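Local coordinates for 30-kDa cleavage and polyadenylation specificity factor 30 (Arabidopsis thaliana, PDB 5ZUU), which helps select poly(A) sites during pre-mRNA 3'-end formation, this part being its YTH domain, which is bound here to m6A-modified RNA, at residues N123-N128 with E139-V144; F30-Q35 with G88-E93; E57-I62 with A75-R80. All blocks are in the same frame, centred on the assembly; numbering follows the deposited sequence. Where two conformers were deposited one is given.

Contact 1: N123-N128 with E139-V144; sequences NPYNEN and ELEPSV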
ATOM      1  N   ASN A 123     -11.410   8.355  10.746  1.00 12.06           N
ATOM      2  CA  ASN A 123     -11.415   6.906  10.962  1.00 12.12           C
ATOM      3  C   ASN A 123     -11.963   6.510  12.376  1.00 12.95           C
ATOM      4  O   ASN A 123     -11.249   6.659  13.350  1.00 12.17           O
ATOM      5  CB  ASN A 123     -10.010   6.368  10.871  1.00 11.22           C
ATOM      6  CG  ASN A 123      -9.956   4.871  10.960  1.00 11.51           C
ATOM      7  OD1 ASN A 123     -10.991   4.196  10.977  1.00 11.79           O
ATOM      8  ND2 ASN A 123      -8.731   4.322  11.062  1.00 10.85           N
ATOM      9  N   PRO A 124     -13.199   5.963  12.446  1.00 13.57           N
ATOM     10  CA  PRO A 124     -13.808   5.413  13.694  1.00 14.47           C
ATOM     11  C   PRO A 124     -12.924   4.403  14.427  1.00 14.89           C
ATOM     12  O   PRO A 124     -12.963   4.346  15.617  1.00 14.75           O
ATOM     13  CB  PRO A 124     -15.091   4.745  13.215  1.00 13.95           C
ATOM     14  CG  PRO A 124     -15.450   5.436  11.970  1.00 14.25           C
ATOM     15  CD  PRO A 124     -14.143   5.878  11.325  1.00 14.18           C
ATOM     16  N   TYR A 125     -12.094   3.657  13.706  1.00 14.54           N
ATOM     17  CA  TYR A 125     -11.193   2.715  14.331  1.00 13.84           C
ATOM     18  C   TYR A 125     -10.019   3.387  15.015  1.00 14.26           C
ATOM     19  O   TYR A 125      -9.257   2.740  15.683  1.00 14.89           O
ATOM     20  CB  TYR A 125     -10.663   1.711  13.291  1.00 12.66           C
ATOM     21  CG  TYR A 125     -11.642   0.700  12.735  1.00 11.75           C
ATOM     22  CD1 TYR A 125     -12.969   0.558  13.212  1.00 11.47           C
ATOM     23  CD2 TYR A 125     -11.197  -0.217  11.788  1.00 11.42           C
ATOM     24  CE1 TYR A 125     -13.797  -0.434  12.729  1.00 10.40           C
ATOM     25  CE2 TYR A 125     -12.007  -1.199  11.293  1.00 10.70           C
ATOM     26  CZ  TYR A 125     -13.284  -1.310  11.777  1.00 11.01           C
ATOM     27  OH  TYR A 125     -14.047  -2.257  11.194  1.00 11.31           O
ATOM     28  N   ASN A 126      -9.762   4.655  14.771  1.00 15.68           N
ATOM     29  CA  ASN A 126      -8.711   5.338  15.471  1.00 15.64           C
ATOM     30  C   ASN A 126      -9.300   6.592  16.132  1.00 15.85           C
ATOM     31  O   ASN A 126      -8.865   7.681  15.876  1.00 15.10           O
ATOM     32  CB  ASN A 126      -7.581   5.707  14.508  1.00 16.29           C
ATOM     33  CG  ASN A 126      -6.384   6.286  15.237  1.00 15.75           C
ATOM     34  OD1 ASN A 126      -6.142   5.873  16.364  1.00 19.77           O
ATOM     35  ND2 ASN A 126      -5.643   7.186  14.640  1.00 13.25           N
ATOM     36  N   GLU A 127     -10.347   6.428  16.926  1.00 18.19           N
ATOM     37  CA  GLU A 127     -10.934   7.537  17.725  1.00 20.51           C
ATOM     38  C   GLU A 127     -11.491   8.683  16.898  1.00 18.99           C
ATOM     39  O   GLU A 127     -11.484   9.854  17.319  1.00 15.87           O
ATOM     40  CB  GLU A 127      -9.891   8.112  18.673  1.00 26.76           C
ATOM     41  CG  GLU A 127      -9.405   7.116  19.677  1.00 30.96           C
ATOM     42  CD  GLU A 127      -8.225   7.645  20.452  1.00 37.11           C
ATOM     43  OE1 GLU A 127      -7.638   8.675  20.072  1.00 42.29           O
ATOM     44  OE2 GLU A 127      -7.883   7.007  21.460  1.00 49.12           O
ATOM     45  N   ASN A 128     -11.960   8.351  15.690  1.00 18.22           N
ATOM     46  CA  ASN A 128     -12.517   9.359  14.830  1.00 18.63           C
ATOM     47  C   ASN A 128     -11.511  10.495  14.516  1.00 16.88           C
ATOM     48  O   ASN A 128     -11.909  11.611  14.214  1.00 18.21           O
ATOM     49  CB  ASN A 128     -13.816   9.954  15.453  1.00 19.26           C
ATOM     50  CG  ASN A 128     -14.859   8.927  15.777  1.00 20.09           C
ATOM     51  OD1 ASN A 128     -15.210   8.094  14.953  1.00 25.83           O
ATOM     52  ND2 ASN A 128     -15.453   9.046  16.960  1.00 22.86           N
ATOM     53  N   GLU A 139      -5.732  -0.009  10.826  1.00 11.24           N
ATOM     54  CA  GLU A 139      -6.881  -0.379   9.984  1.00 11.46           C
ATOM     55  C   GLU A 139      -7.823   0.819   9.781  1.00 11.33           C
ATOM     56  O   GLU A 139      -8.087   1.570  10.716  1.00 10.54           O
ATOM     57  CB  GLU A 139      -7.665  -1.588  10.564  1.00 11.80           C
ATOM     58  CG  GLU A 139      -8.594  -2.166   9.488  1.00 12.49           C
ATOM     59  CD  GLU A 139      -9.312  -3.437   9.786  1.00 13.10           C
ATOM     60  OE1 GLU A 139     -10.099  -3.911   8.922  1.00 12.13           O
ATOM     61  OE2 GLU A 139      -9.068  -4.023  10.855  1.00 13.18           O
ATOM     62  N   LEU A 140      -8.308   0.999   8.552  1.00 10.53           N
ATOM     63  CA  LEU A 140      -9.336   1.970   8.271  1.00 10.94           C
ATOM     64  C   LEU A 140     -10.658   1.229   8.362  1.00 10.78           C
ATOM     65  O   LEU A 140     -10.803   0.122   7.803  1.00 10.15           O
ATOM     66  CB  LEU A 140      -9.138   2.634   6.869  1.00 11.36           C
ATOM     67  CG  LEU A 140      -7.784   3.372   6.757  1.00 11.30           C
ATOM     68  CD1 LEU A 140      -7.317   3.574   5.336  1.00 12.11           C
ATOM     69  CD2 LEU A 140      -7.837   4.721   7.419  1.00 12.16           C
ATOM     70  N   GLU A 141     -11.605   1.818   9.091  1.00 10.71           N
ATOM     71  CA  GLU A 141     -13.011   1.391   9.024  1.00 11.83           C
ATOM     72  C   GLU A 141     -13.368   1.265   7.522  1.00 11.44           C
ATOM     73  O   GLU A 141     -13.031   2.151   6.723  1.00 10.41           O
ATOM     74  CB  GLU A 141     -13.899   2.433   9.736  1.00 12.84           C
ATOM     75  CG  GLU A 141     -15.361   2.016   9.982  1.00 13.95           C
ATOM     76  CD  GLU A 141     -16.189   1.860   8.711  1.00 15.15           C
ATOM     77  OE1 GLU A 141     -16.034   2.619   7.711  1.00 14.79           O
ATOM     78  OE2 GLU A 141     -16.960   0.904   8.689  1.00 17.98           O
ATOM     79  N   PRO A 142     -14.003   0.168   7.115  1.00 11.76           N
ATOM     80  CA  PRO A 142     -13.836  -0.139   5.677  1.00 12.33           C
ATOM     81  C   PRO A 142     -14.532   0.784   4.706  1.00 11.94           C
ATOM     82  O   PRO A 142     -14.086   0.925   3.541  1.00 11.62           O
ATOM     83  CB  PRO A 142     -14.375  -1.571   5.544  1.00 12.64           C
ATOM     84  CG  PRO A 142     -15.064  -1.865   6.855  1.00 12.68           C
ATOM     85  CD  PRO A 142     -14.374  -1.025   7.871  1.00 12.32           C
ATOM     86  N   SER A 143     -15.605   1.397   5.171  1.00 11.91           N
ATOM     87  CA  SER A 143     -16.259   2.428   4.368  1.00 12.60           C
ATOM     88  C   SER A 143     -15.393   3.652   4.239  1.00 11.24           C
ATOM     89  O   SER A 143     -15.331   4.232   3.154  1.00 10.98           O
ATOM     90  CB  SER A 143     -17.625   2.839   4.928  1.00 13.43           C
ATOM     91  OG  SER A 143     -18.545   1.804   4.715  1.00 14.79           O
ATOM     92  N   VAL A 144     -14.678   4.013   5.293  1.00 10.62           N
ATOM     93  CA  VAL A 144     -13.738   5.105   5.193  1.00 11.21           C
ATOM     94  C   VAL A 144     -12.518   4.734   4.302  1.00 11.07           C
ATOM     95  O   VAL A 144     -12.042   5.555   3.536  1.00 10.13           O
ATOM     96  CB  VAL A 144     -13.301   5.537   6.568  1.00 12.49           C
ATOM     97  CG1 VAL A 144     -12.197   6.567   6.501  1.00 13.15           C
ATOM     98  CG2 VAL A 144     -14.473   6.112   7.329  1.00 13.04           C
TER
HETATM   99  O   HOH W   1     -12.858  -3.905   9.532  1.00 16.48           O

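Contact 2: F30-Q35 with G88-E93; sequences FELSVQ and GNWKHE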
ATOM      1  N   PHE A  30       9.951   2.621   0.054  1.00 14.54           N
ATOM      2  CA  PHE A  30       8.760   2.680  -0.752  1.00 14.47           C
ATOM      3  C   PHE A  30       9.088   2.457  -2.243  1.00 14.46           C
ATOM      4  O   PHE A  30       8.426   1.702  -2.951  1.00 12.09           O
ATOM      5  CB  PHE A  30       8.082   4.031  -0.495  1.00 14.21           C
ATOM      6  CG  PHE A  30       7.100   4.419  -1.550  1.00 15.29           C
ATOM      7  CD1 PHE A  30       6.026   3.600  -1.824  1.00 15.46           C
ATOM      8  CD2 PHE A  30       7.274   5.621  -2.302  1.00 15.84           C
ATOM      9  CE1 PHE A  30       5.104   3.968  -2.794  1.00 15.59           C
ATOM     10  CE2 PHE A  30       6.358   5.993  -3.248  1.00 16.23           C
ATOM     11  CZ  PHE A  30       5.276   5.141  -3.508  1.00 15.95           C
ATOM     12  N   GLU A  31      10.122   3.145  -2.701  1.00 17.37           N
ATOM     13  CA  GLU A  31      10.599   2.963  -4.114  1.00 20.91           C
ATOM     14  C   GLU A  31      11.117   1.596  -4.437  1.00 18.34           C
ATOM     15  O   GLU A  31      10.770   1.041  -5.449  1.00 17.61           O
ATOM     16  CB  GLU A  31      11.575   4.052  -4.498  1.00 23.78           C
ATOM     17  CG  GLU A  31      10.801   5.350  -4.593  1.00 28.47           C
ATOM     18  CD  GLU A  31      11.639   6.550  -4.893  1.00 34.01           C
ATOM     19  OE1 GLU A  31      12.765   6.372  -5.381  1.00 36.96           O
ATOM     20  OE2 GLU A  31      11.131   7.670  -4.651  1.00 40.72           O
ATOM     21  N   LEU A  32      11.830   1.004  -3.497  1.00 20.83           N
ATOM     22  CA  LEU A  32      12.227  -0.379  -3.601  1.00 21.06           C
ATOM     23  C   LEU A  32      11.029  -1.329  -3.660  1.00 18.98           C
ATOM     24  O   LEU A  32      11.023  -2.321  -4.433  1.00 19.70           O
ATOM     25  CB  LEU A  32      13.116  -0.732  -2.410  1.00 25.79           C
ATOM     26  CG  LEU A  32      14.202  -1.776  -2.632  1.00 32.04           C
ATOM     27  CD1 LEU A  32      15.217  -1.311  -3.668  1.00 34.07           C
ATOM     28  CD2 LEU A  32      14.921  -2.061  -1.321  1.00 32.22           C
ATOM     29  N   SER A  33      10.021  -1.055  -2.825  1.00 15.06           N
ATOM     30  CA  SER A  33       8.804  -1.847  -2.887  1.00 14.51           C
ATOM     31  C   SER A  33       8.151  -1.830  -4.286  1.00 14.32           C
ATOM     32  O   SER A  33       7.683  -2.826  -4.817  1.00 13.20           O
ATOM     33  CB  SER A  33       7.828  -1.334  -1.839  1.00 12.66           C
ATOM     34  OG  SER A  33       6.652  -2.057  -1.904  1.00 11.43           O
ATOM     35  N   VAL A  34       8.122  -0.645  -4.853  1.00 16.46           N
ATOM     36  CA  VAL A  34       7.542  -0.428  -6.179  1.00 17.89           C
ATOM     37  C   VAL A  34       8.318  -1.190  -7.244  1.00 19.18           C
ATOM     38  O   VAL A  34       7.713  -1.822  -8.103  1.00 20.48           O
ATOM     39  CB  VAL A  34       7.480   1.076  -6.491  1.00 18.32           C
ATOM     40  CG1 VAL A  34       7.123   1.306  -7.946  1.00 20.85           C
ATOM     41  CG2 VAL A  34       6.444   1.750  -5.585  1.00 17.58           C
ATOM     42  N   GLN A  35       9.645  -1.148  -7.189  0.50 19.28           N
ATOM     43  CA  GLN A  35      10.470  -1.851  -8.188  0.50 19.61           C
ATOM     44  C   GLN A  35      10.372  -3.369  -8.040  0.50 21.07           C
ATOM     45  O   GLN A  35      10.431  -4.091  -9.023  0.50 21.37           O
ATOM     46  CB  GLN A  35      11.940  -1.361  -8.132  0.50 19.27           C
ATOM     47  CG  GLN A  35      12.957  -2.184  -8.940  0.50 18.65           C
ATOM     48  CD  GLN A  35      12.603  -2.280 -10.404  0.50 18.48           C
ATOM     49  OE1 GLN A  35      12.259  -1.273 -11.038  0.50 19.17           O
ATOM     50  NE2 GLN A  35      12.671  -3.487 -10.955  0.50 17.16           N
ATOM     51  N   GLY A  88      13.925  -7.013  -1.433  1.00 49.03           N
ATOM     52  CA  GLY A  88      13.914  -6.083  -0.320  1.00 46.45           C
ATOM     53  C   GLY A  88      15.069  -6.257   0.642  1.00 53.94           C
ATOM     54  O   GLY A  88      14.884  -6.813   1.734  1.00 62.89           O
ATOM     55  N   ASN A  89      16.267  -5.833   0.242  1.00 48.54           N
ATOM     56  CA  ASN A  89      17.199  -5.369   1.243  1.00 46.61           C
ATOM     57  C   ASN A  89      16.877  -3.887   1.564  1.00 36.93           C
ATOM     58  O   ASN A  89      17.107  -2.989   0.774  1.00 36.28           O
ATOM     59  CB  ASN A  89      18.663  -5.618   0.873  1.00 55.19           C
ATOM     60  CG  ASN A  89      19.516  -5.809   2.113  1.00 55.32           C
ATOM     61  OD1 ASN A  89      19.762  -4.842   2.840  1.00 55.98           O
ATOM     62  ND2 ASN A  89      19.891  -7.067   2.412  1.00 52.30           N
ATOM     63  N   TRP A  90      16.347  -3.673   2.751  1.00 29.39           N
ATOM     64  CA  TRP A  90      15.710  -2.444   3.117  1.00 27.25           C
ATOM     65  C   TRP A  90      16.742  -1.567   3.772  1.00 30.26           C
ATOM     66  O   TRP A  90      17.683  -2.064   4.408  1.00 36.76           O
ATOM     67  CB  TRP A  90      14.543  -2.720   4.107  1.00 23.14           C
ATOM     68  CG  TRP A  90      13.517  -3.699   3.592  1.00 21.29           C
ATOM     69  CD1 TRP A  90      13.312  -4.984   4.014  1.00 19.22           C
ATOM     70  CD2 TRP A  90      12.598  -3.482   2.529  1.00 18.65           C
ATOM     71  NE1 TRP A  90      12.304  -5.551   3.299  1.00 17.55           N
ATOM     72  CE2 TRP A  90      11.845  -4.660   2.384  1.00 17.57           C
ATOM     73  CE3 TRP A  90      12.304  -2.388   1.717  1.00 17.57           C
ATOM     74  CZ2 TRP A  90      10.842  -4.802   1.418  1.00 17.63           C
ATOM     75  CZ3 TRP A  90      11.306  -2.512   0.788  1.00 18.22           C
ATOM     76  CH2 TRP A  90      10.566  -3.709   0.647  1.00 17.56           C
ATOM     77  N   LYS A  91      16.575  -0.266   3.631  1.00 31.18           N
ATOM     78  CA  LYS A  91      17.323   0.687   4.427  1.00 35.98           C
ATOM     79  C   LYS A  91      16.715   0.785   5.844  1.00 37.92           C
ATOM     80  O   LYS A  91      15.512   0.830   5.976  1.00 34.72           O
ATOM     81  CB  LYS A  91      17.287   2.038   3.709  1.00 40.60           C
ATOM     82  CG  LYS A  91      17.763   3.248   4.506  1.00 45.30           C
ATOM     83  CD  LYS A  91      17.383   4.546   3.802  1.00 47.17           C
ATOM     84  CE  LYS A  91      17.793   5.769   4.605  1.00 48.98           C
ATOM     85  NZ  LYS A  91      19.194   6.098   4.249  1.00 49.92           N
ATOM     86  N   HIS A  92      17.540   0.782   6.894  1.00 46.56           N
ATOM     87  CA  HIS A  92      17.131   1.265   8.238  1.00 56.41           C
ATOM     88  C   HIS A  92      18.305   1.783   9.051  1.00 60.04           C
ATOM     89  O   HIS A  92      19.427   1.421   8.754  1.00 52.67           O
ATOM     90  CB  HIS A  92      16.328   0.207   9.024  1.00 65.83           C
ATOM     91  CG  HIS A  92      17.039  -1.090   9.266  1.00 73.13           C
ATOM     92  ND1 HIS A  92      17.678  -1.799   8.273  1.00 75.17           N
ATOM     93  CD2 HIS A  92      17.151  -1.839  10.392  1.00 80.56           C
ATOM     94  CE1 HIS A  92      18.188  -2.909   8.782  1.00 81.39           C
ATOM     95  NE2 HIS A  92      17.884  -2.954  10.066  1.00 82.22           N
ATOM     96  N   GLU A  93      18.036   2.619  10.062  1.00 71.84           N
ATOM     97  CA  GLU A  93      19.091   3.226  10.926  1.00 87.18           C
ATOM     98  C   GLU A  93      19.556   2.333  12.116  1.00 96.52           C
ATOM     99  O   GLU A  93      18.715   1.779  12.826  1.00102.77           O
ATOM    100  CB  GLU A  93      18.649   4.621  11.439  1.00 91.29           C
ATOM    101  CG  GLU A  93      17.998   4.674  12.827  1.00 93.91           C
ATOM    102  CD  GLU A  93      17.507   6.063  13.206  1.00 96.72           C
ATOM    103  OE1 GLU A  93      17.899   6.574  14.279  1.00 92.88           O
ATOM    104  OE2 GLU A  93      16.726   6.647  12.427  1.00102.14           O
TER

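Contact 3: E57-I62 with A75-R80; sequences ENVILI and AKMTSR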
ATOM      1  N   GLU A  57     -10.924 -11.325   0.664  1.00 20.28           N
ATOM      2  CA  GLU A  57     -10.277 -11.591  -0.648  1.00 21.20           C
ATOM      3  C   GLU A  57      -9.138 -10.597  -0.978  1.00 18.98           C
ATOM      4  O   GLU A  57      -8.161 -10.940  -1.701  1.00 17.25           O
ATOM      5  CB  GLU A  57     -11.369 -11.636  -1.738  1.00 25.95           C
ATOM      6  CG  GLU A  57     -10.937 -12.000  -3.160  1.00 34.72           C
ATOM      7  CD  GLU A  57     -10.124 -13.298  -3.290  1.00 44.10           C
ATOM      8  OE1 GLU A  57     -10.153 -14.173  -2.382  1.00 58.30           O
ATOM      9  OE2 GLU A  57      -9.434 -13.468  -4.330  1.00 52.60           O
ATOM     10  N   ASN A  58      -9.265  -9.367  -0.477  1.00 16.28           N
ATOM     11  CA  ASN A  58      -8.307  -8.311  -0.771  1.00 15.59           C
ATOM     12  C   ASN A  58      -8.018  -7.427   0.427  1.00 14.20           C
ATOM     13  O   ASN A  58      -8.925  -6.835   1.023  1.00 13.49           O
ATOM     14  CB  ASN A  58      -8.871  -7.379  -1.829  1.00 17.02           C
ATOM     15  CG  ASN A  58      -9.238  -8.085  -3.083  1.00 17.24           C
ATOM     16  OD1 ASN A  58      -8.387  -8.516  -3.821  1.00 19.09           O
ATOM     17  ND2 ASN A  58     -10.501  -8.112  -3.380  1.00 19.32           N
ATOM     18  N   VAL A  59      -6.752  -7.368   0.784  1.00 13.12           N
ATOM     19  CA  VAL A  59      -6.255  -6.470   1.755  1.00 12.03           C
ATOM     20  C   VAL A  59      -5.547  -5.412   0.967  1.00 11.78           C
ATOM     21  O   VAL A  59      -4.578  -5.676   0.171  1.00 11.19           O
ATOM     22  CB  VAL A  59      -5.294  -7.194   2.713  1.00 12.37           C
ATOM     23  CG1 VAL A  59      -4.662  -6.203   3.691  1.00 11.83           C
ATOM     24  CG2 VAL A  59      -6.052  -8.259   3.452  1.00 11.45           C
ATOM     25  N   ILE A  60      -6.085  -4.213   1.116  1.00 11.04           N
ATOM     26  CA  ILE A  60      -5.583  -3.034   0.449  1.00 11.65           C
ATOM     27  C   ILE A  60      -4.738  -2.188   1.407  1.00 11.91           C
ATOM     28  O   ILE A  60      -5.222  -1.746   2.452  1.00 11.54           O
ATOM     29  CB  ILE A  60      -6.739  -2.208  -0.169  1.00 11.40           C
ATOM     30  CG1 ILE A  60      -7.593  -3.116  -1.069  1.00 11.69           C
ATOM     31  CG2 ILE A  60      -6.181  -0.986  -0.957  1.00 11.26           C
ATOM     32  CD1 ILE A  60      -6.809  -3.843  -2.154  1.00 12.17           C
ATOM     33  N   LEU A  61      -3.472  -1.994   1.047  1.00 11.95           N
ATOM     34  CA  LEU A  61      -2.475  -1.228   1.839  1.00 11.18           C
ATOM     35  C   LEU A  61      -2.289   0.129   1.197  1.00 11.00           C
ATOM     36  O   LEU A  61      -1.767   0.225   0.108  1.00 11.05           O
ATOM     37  CB  LEU A  61      -1.158  -1.992   1.804  1.00 11.22           C
ATOM     38  CG  LEU A  61      -1.267  -3.466   2.252  1.00 11.13           C
ATOM     39  CD1 LEU A  61       0.072  -4.116   2.162  1.00 11.45           C
ATOM     40  CD2 LEU A  61      -1.774  -3.579   3.694  1.00 10.74           C
ATOM     41  N   ILE A  62      -2.694   1.179   1.897  1.00 10.69           N
ATOM     42  CA  ILE A  62      -2.562   2.530   1.474  1.00 10.53           C
ATOM     43  C   ILE A  62      -1.317   3.116   2.105  1.00 11.00           C
ATOM     44  O   ILE A  62      -1.290   3.368   3.317  1.00 11.45           O
ATOM     45  CB  ILE A  62      -3.823   3.327   1.900  1.00 10.59           C
ATOM     46  CG1 ILE A  62      -5.064   2.721   1.241  1.00 10.75           C
ATOM     47  CG2 ILE A  62      -3.705   4.802   1.557  1.00 10.82           C
ATOM     48  CD1 ILE A  62      -6.423   3.287   1.751  1.00 11.06           C
ATOM     49  N   ALA A  75      -1.660  -0.765  -2.670  1.00 12.06           N
ATOM     50  CA  ALA A  75      -1.245  -2.107  -3.121  1.00 12.64           C
ATOM     51  C   ALA A  75      -2.139  -3.136  -2.517  1.00 12.78           C
ATOM     52  O   ALA A  75      -2.749  -2.898  -1.493  1.00 13.12           O
ATOM     53  CB  ALA A  75       0.213  -2.361  -2.733  1.00 12.77           C
ATOM     54  N   LYS A  76      -2.296  -4.249  -3.205  1.00 12.55           N
ATOM     55  CA  LYS A  76      -2.920  -5.400  -2.658  1.00 12.95           C
ATOM     56  C   LYS A  76      -1.830  -6.282  -2.013  1.00 13.08           C
ATOM     57  O   LYS A  76      -0.796  -6.530  -2.632  1.00 12.41           O
ATOM     58  CB  LYS A  76      -3.580  -6.210  -3.778  1.00 13.42           C
ATOM     59  CG  LYS A  76      -4.245  -7.462  -3.290  1.00 13.67           C
ATOM     60  CD  LYS A  76      -4.842  -8.177  -4.466  1.00 14.04           C
ATOM     61  CE  LYS A  76      -4.886  -9.649  -4.256  1.00 14.76           C
ATOM     62  NZ  LYS A  76      -6.116 -10.016  -3.552  1.00 16.38           N
ATOM     63  N   MET A  77      -2.073  -6.746  -0.795  1.00 12.65           N
ATOM     64  CA  MET A  77      -1.228  -7.761  -0.160  1.00 12.62           C
ATOM     65  C   MET A  77      -1.437  -9.066  -0.925  1.00 12.05           C
ATOM     66  O   MET A  77      -2.526  -9.561  -0.959  1.00 12.89           O
ATOM     67  CB  MET A  77      -1.645  -7.906   1.280  1.00 13.31           C
ATOM     68  CG  MET A  77      -0.799  -8.821   2.121  1.00 13.54           C
ATOM     69  SD  MET A  77      -1.400  -8.845   3.809  1.00 14.01           S
ATOM     70  CE  MET A  77      -0.272 -10.080   4.498  1.00 14.33           C
ATOM     71  N   THR A  78      -0.435  -9.612  -1.584  1.00 11.97           N
ATOM     72  CA  THR A  78      -0.671 -10.837  -2.375  1.00 12.69           C
ATOM     73  C   THR A  78      -0.041 -12.087  -1.861  1.00 14.34           C
ATOM     74  O   THR A  78      -0.234 -13.112  -2.480  1.00 17.91           O
ATOM     75  CB  THR A  78      -0.203 -10.651  -3.804  1.00 12.46           C
ATOM     76  OG1 THR A  78       1.123 -10.183  -3.781  1.00 11.97           O
ATOM     77  CG2 THR A  78      -1.009  -9.549  -4.474  1.00 12.47           C
ATOM     78  N   SER A  79       0.705 -12.053  -0.758  1.00 13.61           N
ATOM     79  CA  SER A  79       1.001 -13.303  -0.076  1.00 13.89           C
ATOM     80  C   SER A  79       0.827 -13.127   1.432  1.00 13.69           C
ATOM     81  O   SER A  79       0.891 -12.024   1.952  1.00 13.52           O
ATOM     82  CB  SER A  79       2.399 -13.838  -0.398  1.00 12.47           C
ATOM     83  OG  SER A  79       3.380 -13.014   0.204  1.00 12.22           O
ATOM     84  N   ARG A  80       0.616 -14.255   2.093  1.00 14.69           N
ATOM     85  CA  ARG A  80       0.549 -14.352   3.540  1.00 15.77           C
ATOM     86  C   ARG A  80       1.985 -14.179   4.076  1.00 16.60           C
ATOM     87  O   ARG A  80       2.898 -14.589   3.448  1.00 20.09           O
ATOM     88  CB  ARG A  80      -0.067 -15.679   3.940  1.00 15.92           C
ATOM     89  CG  ARG A  80      -0.377 -15.739   5.440  1.00 16.72           C
ATOM     90  CD  ARG A  80      -1.191 -16.954   5.720  1.00 16.75           C
ATOM     91  NE  ARG A  80      -1.893 -16.887   7.006  1.00 17.83           N
ATOM     92  CZ  ARG A  80      -1.375 -17.191   8.217  1.00 18.51           C
ATOM     93  NH1 ARG A  80      -2.185 -17.143   9.282  1.00 18.50           N
ATOM     94  NH2 ARG A  80      -0.088 -17.528   8.399  1.00 15.69           N
TER

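Contact 1: N123-N128 with E139-V144
An Asx turn headed by N123 docks against the junction where strand 138-140 of the YTH domain gives way to helix 142-154, gripping the backbone at E139 and E141. CG of N123 stands anti to the backbone N (chi1 -175°), which sends the amide across to the other segment, where both of its ends are used. ND2 donates to E139 O at 2.8 Å, with the acceptor close to the amide plane. OD1 takes E141 N at 3.1 Å in a nearly straight bond (175°) and also Y125 N at 3.0 Å, the bond that closes the turn. These two donors reach OD1 from opposite faces of the amide, so three bonds in all fix the rotation of this buried group.

The Y125 ring lies over the chain just beyond: E141 CA sits under one face, 3.7 Å from the ring centroid and 16° off its normal, a CH-pi contact. E139 CG meets the ring at its edge. Past the ring, a water stands 2.6 Å from Y125 OH and donates to E139 OE1 at 2.8 Å, though that carboxylate has a stronger partner in its salt bridge with R18. On the other flank, P124 packs its CD on V144 CG2 and on the CB of E141. E141 itself is the N-cap, its chain bent back at chi2 until OE1 accepts from V144 N at 3.1 Å and, weakly, from S143 N.

L140 bonds through its backbone to Y19 of strand 17-24 and puts its side chain on Y19 and V21, while N123 pairs with L129 of strand 129-130. The turn of the small two-strand sheet is thus fastened to the edge strand of the main sheet, right where helix 142-154 begins.

Contact 2: F30-Q35 with G88-E93
With W90 CG beside its own backbone N (chi1 -56°) and the indole turned roughly across that bond (chi2 108°), the six-membered ring of W90 reaches back to L32 and S33 on helix 27-36. L32 answers with a first torsion away from the staggered positions (chi1 -148°), which carries CD2 out to the loop. W90 belongs to the wall of the m6A pocket of the YTH domain, packing on a modified base of the bound RNA, and helix 27-36 backs it from the protein side. Its ring also meets W39 edge-to-face, consistent with the tryptophan-lined cage by which YTH domains recognise methylated adenine.

The helix touches the benzo part of the indole. L32 CD2 lies 4.0 Å from W90 CE3, approaching neither squarely over the face nor at the rim, and L32 CB comes to 4.1 Å from CZ3. The S33 backbone N stands at the ring edge, near its plane, while S33 CB is 4.4 Å from W90 CH2. All of this is van der Waals contact; the polar ends of the two side chains are tied elsewhere, W90 NE1 to N102 OD1 and S33 OG to V38 O and to W107 NE1. Both W90 and S33 are thus also held by polar bonds.

G88 covers one face of the same indole, its CA 3.7 Å from the ring plane and set toward the rim. A CB on G88 would probably run into W90 CZ2, and the positive phi of G88 likewise suits glycine. The G88 N is held by Q36 OE1, close to the end of the helix. Where the loop leaves G88, the CD2 methyl of L32 presses on the backbone of N89, just 3.2 Å from its carbonyl O.

Contact 3: E57-I62 with A75-R80
K76 and N58 cross at a slant, the lysine's NZ meeting the amide oxygen, while V59 and M77 run side by side and point the same way. The K76 chain runs extended out to CE and bends only at chi4 (87°), which swings NZ onto OD1 of N58 at 2.7 Å; the ammonium lies 31° out of the carbonyl plane. The other end of that amide, ND2, is bonded to N17 OD1, so N58 is held at both ends and its flip is settled. E57 OE2 lies 4.9 Å from K76 NZ, too far to pair, although its charge may still steady the lysine. An alanine in place of K76 takes away the ammonium, and OD1 of the buried N58 would probably be left without its mate, the amide then less firmly fixed.

These side chains stand on the antiparallel hairpin of strands 58-65 and 70-77, central in the YTH sheet. L61 and A75 form its hydrogen-bonded pair, L61 N to A75 O at 2.8 Å and A75 N to L61 O at 3.0 Å; I60 and K76 are the non-hydrogen-bonded pair, and M77 N then reaches V59 O at 2.9 Å. V59 CB and M77 CB come within 4.0 Å, and L61 CD1 adds a looser apolar contact, 4.3 Å from M77 CB. V59 and M77 both lean on helix 46-55, V59 touching A52 and M77 touching F53.

From the N terminus, helix 27-36 supplies the first half of contact 2, whose second half arrives only with the loop 88-93 after strand 70-77. Nested in that long excursion, contact 3 closes the 12-residue hairpin connection between 57-62 and 75-80, pairing strands 58-65 and 70-77. Contact 1 comes later, in series with both; it closes a ten-residue loop and ties the turn between strands 122-123 and 129-130 to the junction of strand 138-140 with helix 142-154. Contacts 1 and 2 lie on opposite sides of the chain's centre. Contacts 1 and 3 meet directly, L140 CD1 packing on I62 CD1 at 3.7 Å, whereas contact 2 touches neither.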